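Local atomic coordinates of probable quinone reductase Qor (NADPH:quinone reductase) (Zeta-crystallin homolog protein) (Mycobacterium tuberculosis, PDB entry 4RVU), a protein that binds NADPH and probably passes its electrons to quinones, as a quinone reductase of the zinc-binding dehydrogenase (enoyl reductase) family. Residues 109-118 with 283-291; 119-127 with 300-308. All coordinates share one frame; numbering follows the deposited sequence.

From the N terminus the chain first lays down most of the GroES-like part, whose strands lead to residues 109-118 and, directly after them, to the helix beginning at Ser120. It then runs through the parallel, Rossmann-type sheet that carries much of the NADPH site and comes back as helix 280-295. Contact 1 (109-118 with 283-291) closes this long loop by setting that helix on the strand 111-113. Contact 2 (119-127 with 300-308) closes a second loop when strand 303-308 and the loop leading into it reach helix 120-140. The two loops cross, since their segments alternate along the chain. The contacts also touch, Leu290 packing on Ala126 and Leu127, and both reach the same mixed sheet.

Contact 1: residues 109-118 with 283-291; sequences SLTAKVPDDV and FSWRAAELF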
loop_
_atom_site.group_PDB
_atom_site.type_symbol
_atom_site.label_atom_id
_atom_site.label_comp_id
_atom_site.label_asym_id
_atom_site.label_seq_id
_atom_site.Cartn_x
_atom_site.Cartn_y
_atom_site.Cartn_z
ATOM N N SER A 109 -23.731 -3.174 18.073
ATOM C CA SER A 109 -22.643 -4.008 17.563
ATOM C C SER A 109 -21.286 -3.283 17.549
ATOM O O SER A 109 -20.231 -3.923 17.466
ATOM C CB SER A 109 -22.972 -4.512 16.156
ATOM O OG SER A 109 -23.160 -3.423 15.273
ATOM N N LEU A 110 -21.318 -1.954 17.615
ATOM C CA LEU A 110 -20.100 -1.146 17.652
ATOM C C LEU A 110 -19.993 -0.385 18.973
ATOM O O LEU A 110 -19.496 0.745 19.019
ATOM C CB LEU A 110 -20.064 -0.172 16.468
ATOM C CG LEU A 110 -20.139 -0.829 15.084
ATOM C CD1 LEU A 110 -20.099 0.239 14.032
ATOM C CD2 LEU A 110 -19.016 -1.826 14.871
ATOM N N THR A 111 -20.484 -1.016 20.037
ATOM C CA THR A 111 -20.410 -0.468 21.387
ATOM C C THR A 111 -19.813 -1.537 22.294
ATOM O O THR A 111 -20.202 -2.705 22.221
ATOM C CB THR A 111 -21.808 -0.085 21.902
ATOM O OG1 THR A 111 -22.369 0.927 21.056
ATOM C CG2 THR A 111 -21.729 0.453 23.325
ATOM N N ALA A 112 -18.886 -1.142 23.161
ATOM C CA ALA A 112 -18.267 -2.085 24.092
ATOM C C ALA A 112 -18.633 -1.747 25.524
ATOM O O ALA A 112 -18.752 -0.568 25.882
ATOM C CB ALA A 112 -16.749 -2.067 23.934
ATOM N N LYS A 113 -18.796 -2.779 26.349
ATOM C CA LYS A 113 -18.928 -2.574 27.790
ATOM C C LYS A 113 -17.606 -2.101 28.348
ATOM O O LYS A 113 -16.557 -2.621 27.979
ATOM C CB LYS A 113 -19.331 -3.876 28.493
ATOM C CG LYS A 113 -20.770 -4.320 28.232
ATOM C CD LYS A 113 -21.049 -5.684 28.871
ATOM C CE LYS A 113 -22.479 -6.148 28.610
ATOM N NZ LYS A 113 -22.798 -7.439 29.296
ATOM N N VAL A 114 -17.652 -1.117 29.243
ATOM C CA VAL A 114 -16.453 -0.612 29.888
ATOM C C VAL A 114 -16.167 -1.477 31.116
ATOM O O VAL A 114 -17.081 -1.788 31.875
ATOM C CB VAL A 114 -16.641 0.860 30.304
ATOM C CG1 VAL A 114 -15.379 1.414 30.953
ATOM C CG2 VAL A 114 -17.026 1.699 29.077
ATOM N N PRO A 115 -14.908 -1.910 31.286
ATOM C CA PRO A 115 -14.515 -2.712 32.450
ATOM C C PRO A 115 -14.749 -1.914 33.736
ATOM O O PRO A 115 -14.687 -0.679 33.713
ATOM C CB PRO A 115 -13.017 -2.942 32.222
ATOM C CG PRO A 115 -12.843 -2.839 30.735
ATOM C CD PRO A 115 -13.796 -1.742 30.332
ATOM N N ASP A 116 -15.023 -2.598 34.839
ATOM C CA ASP A 116 -15.377 -1.892 36.064
ATOM C C ASP A 116 -14.239 -1.051 36.651
ATOM O O ASP A 116 -14.488 -0.143 37.446
ATOM C CB ASP A 116 -15.904 -2.872 37.114
ATOM C CG ASP A 116 -17.282 -3.412 36.774
ATOM O OD1 ASP A 116 -18.036 -2.733 36.039
ATOM O OD2 ASP A 116 -17.609 -4.516 37.260
ATOM N N ASP A 117 -13.000 -1.335 36.258
ATOM C CA ASP A 117 -11.850 -0.595 36.789
ATOM C C ASP A 117 -11.394 0.556 35.882
ATOM O O ASP A 117 -10.350 1.180 36.127
ATOM C CB ASP A 117 -10.674 -1.540 37.045
ATOM C CG ASP A 117 -10.143 -2.169 35.771
ATOM O OD1 ASP A 117 -10.947 -2.497 34.874
ATOM O OD2 ASP A 117 -8.915 -2.326 35.665
ATOM N N VAL A 118 -12.171 0.839 34.838
ATOM C CA VAL A 118 -11.849 1.911 33.891
ATOM C C VAL A 118 -12.879 3.032 34.026
ATOM O O VAL A 118 -14.094 2.779 33.966
ATOM C CB VAL A 118 -11.839 1.373 32.433
ATOM C CG1 VAL A 118 -11.582 2.506 31.433
ATOM C CG2 VAL A 118 -10.775 0.283 32.277
ATOM N N PHE A 283 -15.073 -5.634 15.675
ATOM C CA PHE A 283 -15.045 -4.549 16.644
ATOM C C PHE A 283 -14.751 -5.086 18.050
ATOM O O PHE A 283 -13.930 -4.528 18.788
ATOM C CB PHE A 283 -16.370 -3.777 16.630
ATOM C CG PHE A 283 -16.550 -2.895 17.834
ATOM C CD1 PHE A 283 -16.051 -1.603 17.838
ATOM C CD2 PHE A 283 -17.195 -3.368 18.971
ATOM C CE1 PHE A 283 -16.189 -0.791 18.953
ATOM C CE2 PHE A 283 -17.327 -2.563 20.100
ATOM C CZ PHE A 283 -16.821 -1.274 20.093
ATOM N N SER A 284 -15.422 -6.173 18.417
ATOM C CA SER A 284 -15.274 -6.720 19.763
ATOM C C SER A 284 -13.873 -7.249 20.005
ATOM O O SER A 284 -13.359 -7.162 21.114
ATOM C CB SER A 284 -16.307 -7.815 20.031
ATOM O OG SER A 284 -17.593 -7.257 20.227
ATOM N N TRP A 285 -13.268 -7.806 18.964
ATOM C CA TRP A 285 -11.910 -8.320 19.048
ATOM C C TRP A 285 -10.917 -7.203 19.334
ATOM O O TRP A 285 -10.108 -7.308 20.261
ATOM C CB TRP A 285 -11.550 -9.063 17.754
ATOM C CG TRP A 285 -10.080 -9.291 17.579
ATOM C CD1 TRP A 285 -9.249 -9.966 18.427
ATOM C CD2 TRP A 285 -9.267 -8.856 16.478
ATOM N NE1 TRP A 285 -7.971 -9.967 17.926
ATOM C CE2 TRP A 285 -7.956 -9.299 16.731
ATOM C CE3 TRP A 285 -9.525 -8.139 15.307
ATOM C CZ2 TRP A 285 -6.895 -9.040 15.847
ATOM C CZ3 TRP A 285 -8.478 -7.884 14.433
ATOM C CH2 TRP A 285 -7.179 -8.332 14.710
ATOM N N ARG A 286 -10.982 -6.129 18.547
ATOM C CA ARG A 286 -10.098 -4.985 18.757
ATOM C C ARG A 286 -10.327 -4.297 20.107
ATOM O O ARG A 286 -9.374 -3.909 20.790
ATOM C CB ARG A 286 -10.250 -3.970 17.617
ATOM C CG ARG A 286 -10.006 -4.565 16.222
ATOM C CD ARG A 286 -9.725 -3.480 15.187
ATOM N NE ARG A 286 -9.710 -4.031 13.830
ATOM C CZ ARG A 286 -8.643 -4.551 13.233
ATOM N NH1 ARG A 286 -8.742 -5.028 11.994
ATOM N NH2 ARG A 286 -7.478 -4.595 13.860
ATOM N N ALA A 287 -11.590 -4.128 20.483
ATOM C CA ALA A 287 -11.916 -3.479 21.754
ATOM C C ALA A 287 -11.373 -4.297 22.926
ATOM O O ALA A 287 -10.813 -3.749 23.877
ATOM C CB ALA A 287 -13.415 -3.280 21.878
ATOM N N ALA A 288 -11.530 -5.611 22.850
ATOM C CA ALA A 288 -11.001 -6.502 23.888
ATOM C C ALA A 288 -9.474 -6.454 23.990
ATOM O O ALA A 288 -8.931 -6.395 25.099
ATOM C CB ALA A 288 -11.488 -7.932 23.667
ATOM N N GLU A 289 -8.773 -6.484 22.854
ATOM C CA GLU A 289 -7.314 -6.365 22.888
ATOM C C GLU A 289 -6.892 -5.002 23.445
ATOM O O GLU A 289 -5.897 -4.903 24.165
ATOM C CB GLU A 289 -6.679 -6.634 21.510
ATOM C CG GLU A 289 -6.985 -8.023 20.934
ATOM C CD GLU A 289 -5.863 -8.587 20.047
ATOM O OE1 GLU A 289 -5.073 -7.801 19.470
ATOM O OE2 GLU A 289 -5.777 -9.831 19.922
ATOM N N LEU A 290 -7.647 -3.951 23.126
ATOM C CA LEU A 290 -7.376 -2.630 23.717
ATOM C C LEU A 290 -7.528 -2.624 25.240
ATOM O O LEU A 290 -6.651 -2.127 25.961
ATOM C CB LEU A 290 -8.276 -1.553 23.098
ATOM C CG LEU A 290 -8.215 -0.152 23.726
ATOM C CD1 LEU A 290 -6.832 0.475 23.567
ATOM C CD2 LEU A 290 -9.286 0.750 23.127
ATOM N N PHE A 291 -8.634 -3.163 25.745
ATOM C CA PHE A 291 -8.837 -3.163 27.194
ATOM C C PHE A 291 -7.897 -4.128 27.905
ATOM O O PHE A 291 -7.513 -3.887 29.052
ATOM C CB PHE A 291 -10.303 -3.414 27.572
ATOM C CG PHE A 291 -11.191 -2.220 27.341
ATOM C CD1 PHE A 291 -10.950 -1.030 28.011
ATOM C CD2 PHE A 291 -12.257 -2.290 26.453
ATOM C CE1 PHE A 291 -11.753 0.078 27.799
ATOM C CE2 PHE A 291 -13.070 -1.189 26.233
ATOM C CZ PHE A 291 -12.818 -0.003 26.903
HETATM O O HOH W 1 -19.963 -6.097 19.078
#
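Phe283 and Phe291, two turns apart on helix 280-295, lie against the extended chain from Leu110 to Val118, and each ring takes a CH group over one face. At Phe283 the donor is backbone: Leu110 CA stands 3.8 Å from the centroid of the Phe283 ring, only 5° off its normal, a CH-pi contact. The ring reaches the strand because CG is anti to the backbone N of Phe283 (chi1 165°), which swings it off the helix and against the backbone of residues 109-112. This is the tight part: Phe283 is buried, Ser109 O comes to 3.4 Å from Phe283 CD2, and Leu110 CD2 lies 3.7 Å from Phe283 CB. Ala112 N meets the ring edge, and Ala287 CB, from the same helix, lies over the opposite face toward its rim.

In the middle the methyls meet directly, Ala112 CB lying 4.1 Å from Ala287 CB. Farther along, the pyrrolidine of Pro115 crosses the Phe291 ring at about a right angle, Pro115 CD sitting 3.7 Å from the Phe291 centroid in a second CH-pi contact, but both residues are partly exposed. Val118 CG1 is a looser neighbour of Phe291 CE1.

No direct hydrogen bond joins the segments. On the exposed flank at Ser109 and Ser284 a water bridges them instead, donating to Ser109 O at 2.7 Å and lying 2.9 Å from Ser284 OG.

Helix 280-295, which follows the Rossmann-type sheet in the chain, lies here on a strand of the mixed sheet that includes much of the GroES-like part, the axes 9.0 Å apart and crossing at -41°. Behind it, strand 111-113 pairs antiparallel with strand 90-93 through Ala112 and Val92, while helix 120-140 packs beside both segments, Leu131 against Phe283 and Ala123 against Val114.

Contact 2: residues 119-127 with 300-308; sequences TSEVAASAL and TVAVGGRYP
Glu121 and Arg306 join the first turn of helix 120-140 to strand 303-308 through a bidentate, side-on salt bridge, part of a helix-on-sheet packing in which the helix axis runs across the strand at 106°. Arg306 NE gives its stronger bond to Glu121 OE2 (2.8 Å), and Arg306 NH2 bonds to Glu121 OE1 (3.1 Å); a weak second bond runs from NE to OE1. The acceptors lie within a few degrees of the guanidinium plane, but the carboxylate is turned 42° from it. The tilt takes both bonds out of the carboxylate plane: OE1 is met on the syn side but well off the plane, OE2 from above it. Over one face of the guanidinium sits Val303 CG1.

Some of the helix's polar groups are satisfied within it, others from neighbouring strands and loops. Thr119 is the N-cap, its OG1 accepting from Val122 N at 3.2 Å. Ser120 OG is hydrogen-bonded to Glu39 and Arg90. One turn on, Ser125 OG donates back to Glu121 O (2.9 Å), and Ser125 O accepts from Ser327 OG, on the strand that pairs with 303-308. With its hydroxyl bound to its own helix, Ser125 packs OG beside Val303 CG2.

Apolar contacts complete the interface. Val303 points at the helix between Glu121 and Ser125, and Val122 CG2 touches Val303 CG2 at 4.1 Å. Val301, in the loop before the strand, has its side chain about 10 Å from the bound NADPH; with CG1 anti to the backbone N (chi1 180°), that methyl meets Ser125 CB, and Val301 CG2 meets Ala126 CB at 3.8 Å.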
loop_
_atom_site.group_PDB
_atom_site.type_symbol
_atom_site.label_atom_id
_atom_site.label_comp_id
_atom_site.label_asym_id
_atom_site.label_seq_id
_atom_site.Cartn_x
_atom_site.Cartn_y
_atom_site.Cartn_z
ATOM N N THR A 119 -12.414 4.263 34.246
ATOM C CA THR A 119 -13.339 5.384 34.375
ATOM C C THR A 119 -13.926 5.752 33.027
ATOM O O THR A 119 -13.378 5.418 31.963
ATOM C CB THR A 119 -12.692 6.657 34.952
ATOM O OG1 THR A 119 -11.708 7.142 34.031
ATOM C CG2 THR A 119 -12.047 6.393 36.307
ATOM N N SER A 120 -15.048 6.455 33.071
ATOM C CA SER A 120 -15.721 6.854 31.841
ATOM C C SER A 120 -14.868 7.848 31.051
ATOM O O SER A 120 -14.848 7.798 29.821
ATOM C CB SER A 120 -17.096 7.428 32.166
ATOM O OG SER A 120 -17.906 6.441 32.791
ATOM N N GLU A 121 -14.156 8.734 31.751
ATOM C CA GLU A 121 -13.247 9.676 31.095
ATOM C C GLU A 121 -12.129 8.965 30.346
ATOM O O GLU A 121 -11.798 9.325 29.210
ATOM C CB GLU A 121 -12.581 10.595 32.120
ATOM C CG GLU A 121 -13.420 11.747 32.607
ATOM C CD GLU A 121 -12.620 12.638 33.534
ATOM O OE1 GLU A 121 -11.598 12.163 34.081
ATOM O OE2 GLU A 121 -13.016 13.803 33.725
ATOM N N VAL A 122 -11.528 7.964 30.985
ATOM C CA VAL A 122 -10.480 7.187 30.318
ATOM C C VAL A 122 -11.042 6.419 29.121
ATOM O O VAL A 122 -10.437 6.402 28.056
ATOM C CB VAL A 122 -9.755 6.247 31.303
ATOM C CG1 VAL A 122 -8.865 5.273 30.556
ATOM C CG2 VAL A 122 -8.914 7.077 32.283
ATOM N N ALA A 123 -12.212 5.808 29.278
ATOM C CA ALA A 123 -12.847 5.098 28.163
ATOM C C ALA A 123 -13.083 6.009 26.951
ATOM O O ALA A 123 -12.849 5.613 25.803
ATOM C CB ALA A 123 -14.159 4.449 28.615
ATOM N N ALA A 124 -13.538 7.234 27.194
ATOM C CA ALA A 124 -13.816 8.173 26.096
ATOM C C ALA A 124 -12.543 8.820 25.590
ATOM O O ALA A 124 -12.548 9.515 24.565
ATOM C CB ALA A 124 -14.818 9.248 26.535
ATOM N N SER A 125 -11.452 8.600 26.314
ATOM C CA SER A 125 -10.134 9.008 25.853
ATOM C C SER A 125 -9.521 7.918 24.986
ATOM O O SER A 125 -8.677 8.193 24.135
ATOM C CB SER A 125 -9.209 9.256 27.043
ATOM O OG SER A 125 -9.537 10.453 27.719
ATOM N N ALA A 126 -9.952 6.681 25.209
ATOM C CA ALA A 126 -9.209 5.514 24.729
ATOM C C ALA A 126 -9.793 4.822 23.508
ATOM O O ALA A 126 -9.039 4.318 22.675
ATOM C CB ALA A 126 -9.043 4.501 25.860
ATOM N N LEU A 127 -11.117 4.750 23.397
ATOM C CA LEU A 127 -11.719 3.839 22.409
ATOM C C LEU A 127 -11.456 4.142 20.933
ATOM O O LEU A 127 -10.868 3.316 20.240
ATOM C CB LEU A 127 -13.227 3.647 22.634
ATOM C CG LEU A 127 -13.744 2.487 21.761
ATOM C CD1 LEU A 127 -13.240 1.127 22.271
ATOM C CD2 LEU A 127 -15.263 2.476 21.595
ATOM N N THR A 300 -1.143 2.995 28.985
ATOM C CA THR A 300 -1.931 3.773 29.935
ATOM C C THR A 300 -2.463 4.997 29.203
ATOM O O THR A 300 -1.690 5.827 28.731
ATOM C CB THR A 300 -1.086 4.209 31.150
ATOM O OG1 THR A 300 -0.652 3.047 31.873
ATOM C CG2 THR A 300 -1.900 5.113 32.096
ATOM N N VAL A 301 -3.787 5.105 29.094
ATOM C CA VAL A 301 -4.390 6.222 28.377
ATOM C C VAL A 301 -4.739 7.316 29.360
ATOM O O VAL A 301 -5.671 7.169 30.151
ATOM C CB VAL A 301 -5.643 5.801 27.611
ATOM C CG1 VAL A 301 -6.241 7.005 26.876
ATOM C CG2 VAL A 301 -5.308 4.686 26.614
ATOM N N ALA A 302 -3.986 8.410 29.325
ATOM C CA ALA A 302 -4.216 9.511 30.259
ATOM C C ALA A 302 -5.303 10.414 29.696
ATOM O O ALA A 302 -5.505 10.468 28.482
ATOM C CB ALA A 302 -2.937 10.297 30.476
ATOM N N VAL A 303 -6.016 11.113 30.569
ATOM C CA VAL A 303 -6.951 12.130 30.095
ATOM C C VAL A 303 -6.164 13.424 29.934
ATOM O O VAL A 303 -5.818 14.067 30.928
ATOM C CB VAL A 303 -8.113 12.339 31.082
ATOM C CG1 VAL A 303 -9.089 13.380 30.537
ATOM C CG2 VAL A 303 -8.829 11.017 31.334
ATOM N N GLY A 304 -5.873 13.805 28.691
ATOM C CA GLY A 304 -4.964 14.919 28.427
ATOM C C GLY A 304 -5.566 16.308 28.576
ATOM O O GLY A 304 -4.850 17.295 28.748
ATOM N N GLY A 305 -6.885 16.398 28.513
ATOM C CA GLY A 305 -7.535 17.682 28.698
ATOM C C GLY A 305 -9.021 17.486 28.851
ATOM O O GLY A 305 -9.573 16.529 28.312
ATOM N N ARG A 306 -9.661 18.398 29.574
ATOM C CA ARG A 306 -11.092 18.316 29.850
ATOM C C ARG A 306 -11.747 19.665 29.598
ATOM O O ARG A 306 -11.190 20.705 29.954
ATOM C CB ARG A 306 -11.326 17.952 31.316
ATOM C CG ARG A 306 -10.754 16.634 31.748
ATOM C CD ARG A 306 -10.941 16.449 33.243
ATOM N NE ARG A 306 -10.498 15.135 33.691
ATOM C CZ ARG A 306 -9.240 14.843 34.011
ATOM N NH1 ARG A 306 -8.296 15.776 33.923
ATOM N NH2 ARG A 306 -8.919 13.618 34.416
ATOM N N TYR A 307 -12.929 19.635 28.999
ATOM C CA TYR A 307 -13.698 20.835 28.709
ATOM C C TYR A 307 -15.164 20.575 29.010
ATOM O O TYR A 307 -15.661 19.455 28.821
ATOM C CB TYR A 307 -13.598 21.195 27.220
ATOM C CG TYR A 307 -12.207 21.434 26.690
ATOM C CD1 TYR A 307 -11.365 20.367 26.383
ATOM C CD2 TYR A 307 -11.746 22.727 26.454
ATOM C CE1 TYR A 307 -10.086 20.589 25.881
ATOM C CE2 TYR A 307 -10.471 22.955 25.954
ATOM C CZ TYR A 307 -9.652 21.882 25.667
ATOM O OH TYR A 307 -8.391 22.106 25.167
ATOM N N PRO A 308 -15.882 21.615 29.460
ATOM C CA PRO A 308 -17.339 21.481 29.532
ATOM C C PRO A 308 -17.889 21.235 28.124
ATOM O O PRO A 308 -17.298 21.726 27.143
ATOM C CB PRO A 308 -17.792 22.853 30.056
ATOM C CG PRO A 308 -16.553 23.461 30.717
ATOM C CD PRO A 308 -15.410 22.947 29.880
#